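Local coordinates for short chain dehydrogenase (A0QTM2 homolog) (Mycobacterium thermoresistibile, PDB 3SC4), which probably catalyses an NAD(P)(H)-dependent oxidation or reduction, as a Rossmann-fold member of the short-chain dehydrogenase/reductase family, at residues N35-A40 with L68-D73; W195-V200 with L272-P277. One frame throughout, in Å; residues are numbered along the deposited sequence.

Contact 1: N35-A40 with L68-D73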
ATOM      1  N   ASN B  35      28.718  11.788   6.898  1.00 32.17           N
ATOM      2  CA  ASN B  35      28.943  10.528   6.197  1.00 31.97           C
ATOM      3  C   ASN B  35      27.652  10.109   5.467  1.00 30.32           C
ATOM      4  O   ASN B  35      26.550  10.340   5.966  1.00 29.34           O
ATOM      5  CB  ASN B  35      29.390   9.443   7.172  1.00 32.74           C
ATOM      6  CG  ASN B  35      30.473   9.934   8.141  1.00 34.64           C
ATOM      7  OD1 ASN B  35      31.402  10.659   7.762  1.00 33.14           O
ATOM      8  ND2 ASN B  35      30.330   9.559   9.409  1.00 33.99           N
ATOM      9  N   VAL B  36      27.805   9.531   4.275  1.00 29.50           N
ATOM     10  CA  VAL B  36      26.684   9.072   3.489  1.00 27.89           C
ATOM     11  C   VAL B  36      26.982   7.716   2.869  1.00 28.00           C
ATOM     12  O   VAL B  36      27.874   7.589   2.060  1.00 28.83           O
ATOM     13  CB  VAL B  36      26.385  10.040   2.343  1.00 27.50           C
ATOM     14  CG1 VAL B  36      25.255   9.479   1.455  1.00 26.01           C
ATOM     15  CG2 VAL B  36      26.023  11.414   2.882  1.00 26.42           C
ATOM     16  N   ALA B  37      26.237   6.696   3.260  1.00 27.79           N
ATOM     17  CA  ALA B  37      26.281   5.399   2.587  1.00 27.60           C
ATOM     18  C   ALA B  37      25.140   5.380   1.596  1.00 26.43           C
ATOM     19  O   ALA B  37      24.031   5.805   1.921  1.00 25.59           O
ATOM     20  CB  ALA B  37      26.139   4.251   3.589  1.00 28.00           C
ATOM     21  N   LEU B  38      25.421   4.930   0.377  1.00 26.81           N
ATOM     22  CA  LEU B  38      24.425   4.909  -0.686  1.00 25.87           C
ATOM     23  C   LEU B  38      24.418   3.516  -1.271  1.00 26.43           C
ATOM     24  O   LEU B  38      25.478   2.935  -1.529  1.00 26.78           O
ATOM     25  CB  LEU B  38      24.694   5.981  -1.754  1.00 25.68           C
ATOM     26  CG  LEU B  38      26.047   6.120  -2.483  1.00 25.87           C
ATOM     27  CD1 LEU B  38      25.917   7.082  -3.642  1.00 25.56           C
ATOM     28  CD2 LEU B  38      27.127   6.610  -1.591  1.00 25.72           C
ATOM     29  N   VAL B  39      23.221   2.963  -1.428  1.00 26.43           N
ATOM     30  CA  VAL B  39      23.075   1.604  -1.927  1.00 27.53           C
ATOM     31  C   VAL B  39      22.325   1.609  -3.274  1.00 27.47           C
ATOM     32  O   VAL B  39      21.275   2.250  -3.388  1.00 28.08           O
ATOM     33  CB  VAL B  39      22.379   0.713  -0.874  1.00 27.16           C
ATOM     34  CG1 VAL B  39      20.923   1.129  -0.690  1.00 26.27           C
ATOM     35  CG2 VAL B  39      22.472  -0.743  -1.260  1.00 26.74           C
ATOM     36  N   ALA B  40      22.876   0.934  -4.284  1.00 28.20           N
ATOM     37  CA  ALA B  40      22.184   0.702  -5.572  1.00 28.56           C
ATOM     38  C   ALA B  40      22.384  -0.733  -6.078  1.00 30.20           C
ATOM     39  O   ALA B  40      23.283  -1.445  -5.624  1.00 31.20           O
ATOM     40  CB  ALA B  40      22.642   1.693  -6.623  1.00 27.73           C
ATOM     41  N   LEU B  68      30.311   6.088   1.127  1.00 33.67           N
ATOM     42  CA  LEU B  68      30.435   4.639   1.144  1.00 33.42           C
ATOM     43  C   LEU B  68      29.453   4.083   0.114  1.00 31.84           C
ATOM     44  O   LEU B  68      28.308   3.790   0.436  1.00 30.90           O
ATOM     45  CB  LEU B  68      30.153   4.086   2.543  1.00 33.37           C
ATOM     46  CG  LEU B  68      30.376   2.580   2.671  1.00 33.65           C
ATOM     47  CD1 LEU B  68      31.857   2.220   2.497  1.00 34.07           C
ATOM     48  CD2 LEU B  68      29.830   2.084   4.009  1.00 31.89           C
ATOM     49  N   PRO B  69      29.895   3.966  -1.140  1.00 31.15           N
ATOM     50  CA  PRO B  69      29.020   3.370  -2.133  1.00 30.01           C
ATOM     51  C   PRO B  69      28.952   1.885  -1.902  1.00 29.98           C
ATOM     52  O   PRO B  69      29.972   1.269  -1.690  1.00 31.31           O
ATOM     53  CB  PRO B  69      29.740   3.662  -3.447  1.00 30.91           C
ATOM     54  CG  PRO B  69      31.216   3.699  -3.064  1.00 31.90           C
ATOM     55  CD  PRO B  69      31.233   4.277  -1.676  1.00 32.10           C
ATOM     56  N   ILE B  70      27.751   1.326  -1.930  1.00 28.92           N
ATOM     57  CA  ILE B  70      27.527  -0.098  -1.677  1.00 28.57           C
ATOM     58  C   ILE B  70      26.668  -0.645  -2.822  1.00 28.11           C
ATOM     59  O   ILE B  70      25.623  -0.076  -3.159  1.00 25.80           O
ATOM     60  CB  ILE B  70      26.773  -0.294  -0.345  1.00 27.84           C
ATOM     61  CG1 ILE B  70      27.555   0.384   0.782  1.00 28.46           C
ATOM     62  CG2 ILE B  70      26.536  -1.773  -0.056  1.00 27.19           C
ATOM     63  CD1 ILE B  70      26.830   0.505   2.079  1.00 28.11           C
ATOM     64  N   VAL B  71      27.124  -1.733  -3.428  1.00 29.37           N
ATOM     65  CA  VAL B  71      26.301  -2.476  -4.361  1.00 29.66           C
ATOM     66  C   VAL B  71      25.328  -3.378  -3.604  1.00 29.97           C
ATOM     67  O   VAL B  71      25.747  -4.220  -2.805  1.00 30.65           O
ATOM     68  CB  VAL B  71      27.142  -3.337  -5.284  1.00 31.06           C
ATOM     69  CG1 VAL B  71      26.257  -4.395  -5.990  1.00 30.55           C
ATOM     70  CG2 VAL B  71      27.873  -2.439  -6.276  1.00 30.61           C
ATOM     71  N   GLY B  72      24.029  -3.186  -3.848  1.00 29.18           N
ATOM     72  CA  GLY B  72      23.016  -4.062  -3.273  1.00 28.99           C
ATOM     73  C   GLY B  72      21.622  -3.851  -3.819  1.00 27.77           C
ATOM     74  O   GLY B  72      21.164  -2.752  -3.934  1.00 26.31           O
ATOM     75  N   ASP B  73      20.950  -4.942  -4.127  1.00 29.19           N
ATOM     76  CA  ASP B  73      19.569  -4.925  -4.602  1.00 28.95           C
ATOM     77  C   ASP B  73      18.612  -4.740  -3.412  1.00 28.28           C
ATOM     78  O   ASP B  73      18.459  -5.632  -2.565  1.00 28.49           O
ATOM     79  CB  ASP B  73      19.273  -6.236  -5.363  1.00 29.39           C
ATOM     80  CG  ASP B  73      17.949  -6.196  -6.120  1.00 29.29           C
ATOM     81  OD1 ASP B  73      17.154  -5.266  -5.869  1.00 28.47           O
ATOM     82  OD2 ASP B  73      17.701  -7.095  -6.953  1.00 30.19           O
TER
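Two neighbouring parallel strands of the Rossmann sheet, 35-40 and 66-71, are zipped together here by alternating backbone bonds, with helix 53-63 forming the crossover between them. Leu-68 N donates to Val-36 O at 3.0 Å, and Leu-38 N returns a bond to Leu-68 O at 3.1 Å. The ladder continues from Ile-70 N to Leu-38 O and from Ala-40 N to Ile-70 O, then runs past the end of the second strand, where Gly-72 N donates to Ala-40 O. Only residues 68, 70 and 72 of the second segment bond to the first; Pro-69, which has no N-H, falls at a position whose N and O are not used towards 35-40, and the ladder is unbroken.

On one face, Ala-37 CB rests 4.1 Å from the tip of Ile-70 at CD1, beside Leu-68 CB. Ala-37 and Ile-70 both touch Thr-87 of helix 77-91, while Leu-68 meets Phe-91. Further along this face Val-39 CG2 lies 3.6 Å from Gly-72 O. The other face carries Leu-38, whose CG stands between its backbone N and carbonyl carbon (chi1 54°). This turn brings CD2 across to the second strand, 3.8 Å from Pro-69 CA. Leu-38 packs on Ala-56 of helix 53-63, and Pro-69 and Ala-40 both reach Ile-53.

Beyond the ladder Asp-73 OD1 accepts from Arg-75 N. Strand 35-40, helix 53-63 and strand 66-71 form a beta-alpha-beta unit, of the kind found in the nucleotide-binding half of Rossmann dehydrogenases.

Contact 2: W195-V200 with L272-P277; sequences WPRTTV and LWVDSP
Arg-197 NH1 donates to Ser-276 O at 2.9 Å in a bond close to straight. The oxygen lies at the guanidinium edge, close to its plane. An extended chain from CG to NE carries the group there, laying the aliphatic part against the 276-277 backbone, with Arg-197 CB 3.4 Å from Pro-277 O. The charge itself is met by Asp-247, whose OD1 forms a salt bridge with Arg-197 NE; together with the bond from NH1 this probably limits rotation of the guanidinium.

The second bond runs from Trp-195 NE1 to Leu-272 O, 3.0 Å long, with the acceptor in the indole plane and the N-H pointing almost straight at it (171°). With CG anti to the backbone N (chi1 -166°), the indole reaches over to the 272-277 loop. Its benzo edge meets a second tryptophan, CZ2 lying 3.7 Å from Trp-273 CE3, near the plane of the Trp-273 ring. The two six-membered rings are inclined at 52°, neither stacked nor perpendicular.

Val-274 wedges between the two polar grips. One methyl, CG2, sits at the edge of the Trp-195 ring, 4.0 Å from CD1, while CG1 approaches Arg-197 O at 3.5 Å. At the far end Thr-198 CG2 packs across Pro-277 CB.

Helix 164-183 lines the tryptophan side: Trp-195 touches Lys-170 and Leu-272 touches Tyr-166, two residues with the Tyr-x-x-x-Lys spacing of the family's active sites. Trp-195 also meets Tyr-224 of helix 222-232, and Val-274 and Arg-197 rest on Leu-244 of strand 242-244.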
ATOM      1  N   TRP B 195       7.657  15.531  -0.455  1.00 16.00           N
ATOM      2  CA  TRP B 195       7.220  15.469  -1.853  1.00 16.07           C
ATOM      3  C   TRP B 195       7.223  16.885  -2.474  1.00 17.19           C
ATOM      4  O   TRP B 195       6.840  17.848  -1.814  1.00 18.34           O
ATOM      5  CB  TRP B 195       5.804  14.894  -1.873  1.00 15.63           C
ATOM      6  CG  TRP B 195       5.277  14.440  -3.222  1.00 15.53           C
ATOM      7  CD1 TRP B 195       4.227  14.966  -3.895  1.00 14.90           C
ATOM      8  CD2 TRP B 195       5.712  13.316  -3.981  1.00 14.75           C
ATOM      9  NE1 TRP B 195       4.005  14.272  -5.039  1.00 14.39           N
ATOM     10  CE2 TRP B 195       4.913  13.257  -5.126  1.00 14.73           C
ATOM     11  CE3 TRP B 195       6.735  12.376  -3.821  1.00 16.54           C
ATOM     12  CZ2 TRP B 195       5.089  12.287  -6.122  1.00 14.86           C
ATOM     13  CZ3 TRP B 195       6.917  11.406  -4.801  1.00 15.90           C
ATOM     14  CH2 TRP B 195       6.093  11.373  -5.944  1.00 15.36           C
ATOM     15  N   PRO B 196       7.641  17.027  -3.737  1.00 17.15           N
ATOM     16  CA  PRO B 196       7.735  18.346  -4.325  1.00 17.51           C
ATOM     17  C   PRO B 196       6.442  18.740  -5.035  1.00 17.94           C
ATOM     18  O   PRO B 196       5.719  17.889  -5.517  1.00 18.18           O
ATOM     19  CB  PRO B 196       8.859  18.165  -5.337  1.00 17.61           C
ATOM     20  CG  PRO B 196       8.679  16.783  -5.823  1.00 17.21           C
ATOM     21  CD  PRO B 196       8.084  15.995  -4.684  1.00 17.23           C
ATOM     22  N   ARG B 197       6.162  20.026  -5.129  1.00 18.54           N
ATOM     23  CA  ARG B 197       4.899  20.465  -5.708  1.00 18.91           C
ATOM     24  C   ARG B 197       4.910  20.454  -7.220  1.00 18.86           C
ATOM     25  O   ARG B 197       3.846  20.423  -7.837  1.00 19.43           O
ATOM     26  CB  ARG B 197       4.544  21.892  -5.260  1.00 19.60           C
ATOM     27  CG  ARG B 197       3.977  21.976  -3.896  1.00 19.47           C
ATOM     28  CD  ARG B 197       3.454  23.363  -3.617  1.00 19.53           C
ATOM     29  NE  ARG B 197       2.721  23.395  -2.359  1.00 20.35           N
ATOM     30  CZ  ARG B 197       1.397  23.325  -2.230  1.00 20.85           C
ATOM     31  NH1 ARG B 197       0.593  23.210  -3.280  1.00 23.19           N
ATOM     32  NH2 ARG B 197       0.861  23.369  -1.027  1.00 21.53           N
ATOM     33  N   THR B 198       6.091  20.552  -7.818  1.00 18.77           N
ATOM     34  CA  THR B 198       6.207  20.569  -9.263  1.00 19.09           C
ATOM     35  C   THR B 198       6.992  19.353  -9.694  1.00 19.12           C
ATOM     36  O   THR B 198       7.571  18.663  -8.859  1.00 19.70           O
ATOM     37  CB  THR B 198       6.987  21.784  -9.728  1.00 19.67           C
ATOM     38  OG1 THR B 198       8.379  21.580  -9.436  1.00 17.74           O
ATOM     39  CG2 THR B 198       6.470  23.053  -9.046  1.00 19.59           C
ATOM     40  N   THR B 199       7.052  19.091 -10.992  1.00 19.93           N
ATOM     41  CA  THR B 199       7.977  18.082 -11.493  1.00 20.45           C
ATOM     42  C   THR B 199       9.363  18.645 -11.282  1.00 20.96           C
ATOM     43  O   THR B 199       9.545  19.844 -11.350  1.00 21.50           O
ATOM     44  CB  THR B 199       7.800  17.810 -12.981  1.00 20.65           C
ATOM     45  OG1 THR B 199       7.752  19.061 -13.690  1.00 22.79           O
ATOM     46  CG2 THR B 199       6.524  17.083 -13.198  1.00 21.34           C
ATOM     47  N   VAL B 200      10.321  17.766 -11.023  1.00 21.42           N
ATOM     48  CA  VAL B 200      11.724  18.138 -10.868  1.00 21.83           C
ATOM     49  C   VAL B 200      12.539  17.648 -12.045  1.00 21.83           C
ATOM     50  O   VAL B 200      12.581  16.452 -12.311  1.00 22.09           O
ATOM     51  CB  VAL B 200      12.337  17.519  -9.590  1.00 21.48           C
ATOM     52  CG1 VAL B 200      13.810  17.862  -9.529  1.00 21.43           C
ATOM     53  CG2 VAL B 200      11.604  18.026  -8.345  1.00 19.88           C
ATOM     54  N   LEU B 272       2.244  15.073  -9.519  1.00 20.23           N
ATOM     55  CA  LEU B 272       1.130  14.220  -9.130  1.00 20.03           C
ATOM     56  C   LEU B 272       0.807  14.454  -7.644  1.00 19.43           C
ATOM     57  O   LEU B 272       1.709  14.704  -6.846  1.00 18.09           O
ATOM     58  CB  LEU B 272       1.486  12.753  -9.324  1.00 19.83           C
ATOM     59  CG  LEU B 272       1.784  12.256 -10.746  1.00 21.56           C
ATOM     60  CD1 LEU B 272       1.991  10.729 -10.755  1.00 20.39           C
ATOM     61  CD2 LEU B 272       0.690  12.662 -11.723  1.00 23.28           C
ATOM     62  N   TRP B 273      -0.477  14.381  -7.301  1.00 19.42           N
ATOM     63  CA  TRP B 273      -0.958  14.488  -5.918  1.00 19.79           C
ATOM     64  C   TRP B 273      -0.838  15.890  -5.333  1.00 21.27           C
ATOM     65  O   TRP B 273      -0.884  16.060  -4.136  1.00 21.61           O
ATOM     66  CB  TRP B 273      -0.321  13.401  -4.989  1.00 18.74           C
ATOM     67  CG  TRP B 273      -0.651  12.037  -5.478  1.00 16.50           C
ATOM     68  CD1 TRP B 273      -1.896  11.510  -5.579  1.00 15.93           C
ATOM     69  CD2 TRP B 273       0.249  11.043  -5.998  1.00 16.21           C
ATOM     70  NE1 TRP B 273      -1.844  10.256  -6.118  1.00 16.96           N
ATOM     71  CE2 TRP B 273      -0.539   9.926  -6.370  1.00 15.72           C
ATOM     72  CE3 TRP B 273       1.640  10.966  -6.154  1.00 14.75           C
ATOM     73  CZ2 TRP B 273       0.012   8.754  -6.921  1.00 11.09           C
ATOM     74  CZ3 TRP B 273       2.188   9.790  -6.715  1.00 13.66           C
ATOM     75  CH2 TRP B 273       1.356   8.702  -7.083  1.00 11.49           C
ATOM     76  N   VAL B 274      -0.734  16.892  -6.198  1.00 23.10           N
ATOM     77  CA  VAL B 274      -0.589  18.271  -5.776  1.00 24.28           C
ATOM     78  C   VAL B 274      -1.516  19.165  -6.583  1.00 26.56           C
ATOM     79  O   VAL B 274      -1.637  19.021  -7.811  1.00 26.96           O
ATOM     80  CB  VAL B 274       0.871  18.716  -5.915  1.00 24.01           C
ATOM     81  CG1 VAL B 274       0.996  20.245  -5.769  1.00 24.38           C
ATOM     82  CG2 VAL B 274       1.719  17.982  -4.871  1.00 22.37           C
ATOM     83  N   ASP B 275      -2.179  20.086  -5.889  1.00 28.63           N
ATOM     84  CA  ASP B 275      -3.134  21.010  -6.549  1.00 30.99           C
ATOM     85  C   ASP B 275      -2.464  22.208  -7.180  1.00 30.74           C
ATOM     86  O   ASP B 275      -2.940  22.704  -8.179  1.00 32.42           O
ATOM     87  CB  ASP B 275      -4.197  21.532  -5.550  1.00 32.83           C
ATOM     88  CG  ASP B 275      -5.294  20.488  -5.227  1.00 35.32           C
ATOM     89  OD1 ASP B 275      -5.756  19.801  -6.187  1.00 39.67           O
ATOM     90  OD2 ASP B 275      -5.685  20.382  -4.024  1.00 35.77           O
ATOM     91  N   SER B 276      -1.386  22.697  -6.574  1.00 29.72           N
ATOM     92  CA  SER B 276      -0.779  23.969  -6.983  1.00 29.55           C
ATOM     93  C   SER B 276       0.723  23.917  -6.969  1.00 27.48           C
ATOM     94  O   SER B 276       1.307  23.311  -6.102  1.00 27.43           O
ATOM     95  CB  SER B 276      -1.201  25.106  -6.028  1.00 30.75           C
ATOM     96  OG  SER B 276      -2.611  25.189  -5.916  1.00 32.58           O
ATOM     97  N   PRO B 277       1.365  24.613  -7.899  1.00 27.13           N
ATOM     98  CA  PRO B 277       2.826  24.613  -7.915  1.00 26.09           C
ATOM     99  C   PRO B 277       3.472  25.348  -6.742  1.00 25.54           C
ATOM    100  O   PRO B 277       4.623  25.080  -6.435  1.00 24.33           O
ATOM    101  CB  PRO B 277       3.155  25.291  -9.241  1.00 26.93           C
ATOM    102  CG  PRO B 277       1.966  26.141  -9.511  1.00 27.93           C
ATOM    103  CD  PRO B 277       0.791  25.451  -8.969  1.00 27.56           C
TER

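In the fold
The two contacts lie on opposite sides of the chain's centre, about 28 Å between centres and about 17 Å between nearest atoms, and share no element. Contact 1 joins adjacent strands at one margin of the parallel sheet, reaching its outermost strand 66-71, and is partly buried. Contact 2 is more fully buried although neither segment is regular beyond the end of strand 190-195; it ties the loop after that strand, near the other margin, to the C-terminal tail. Their chemistry follows: a repeating main-chain ladder with aliphatic side chains in the first, and in the second side-chain donors bonding to carbonyls, with aromatic contact and charge.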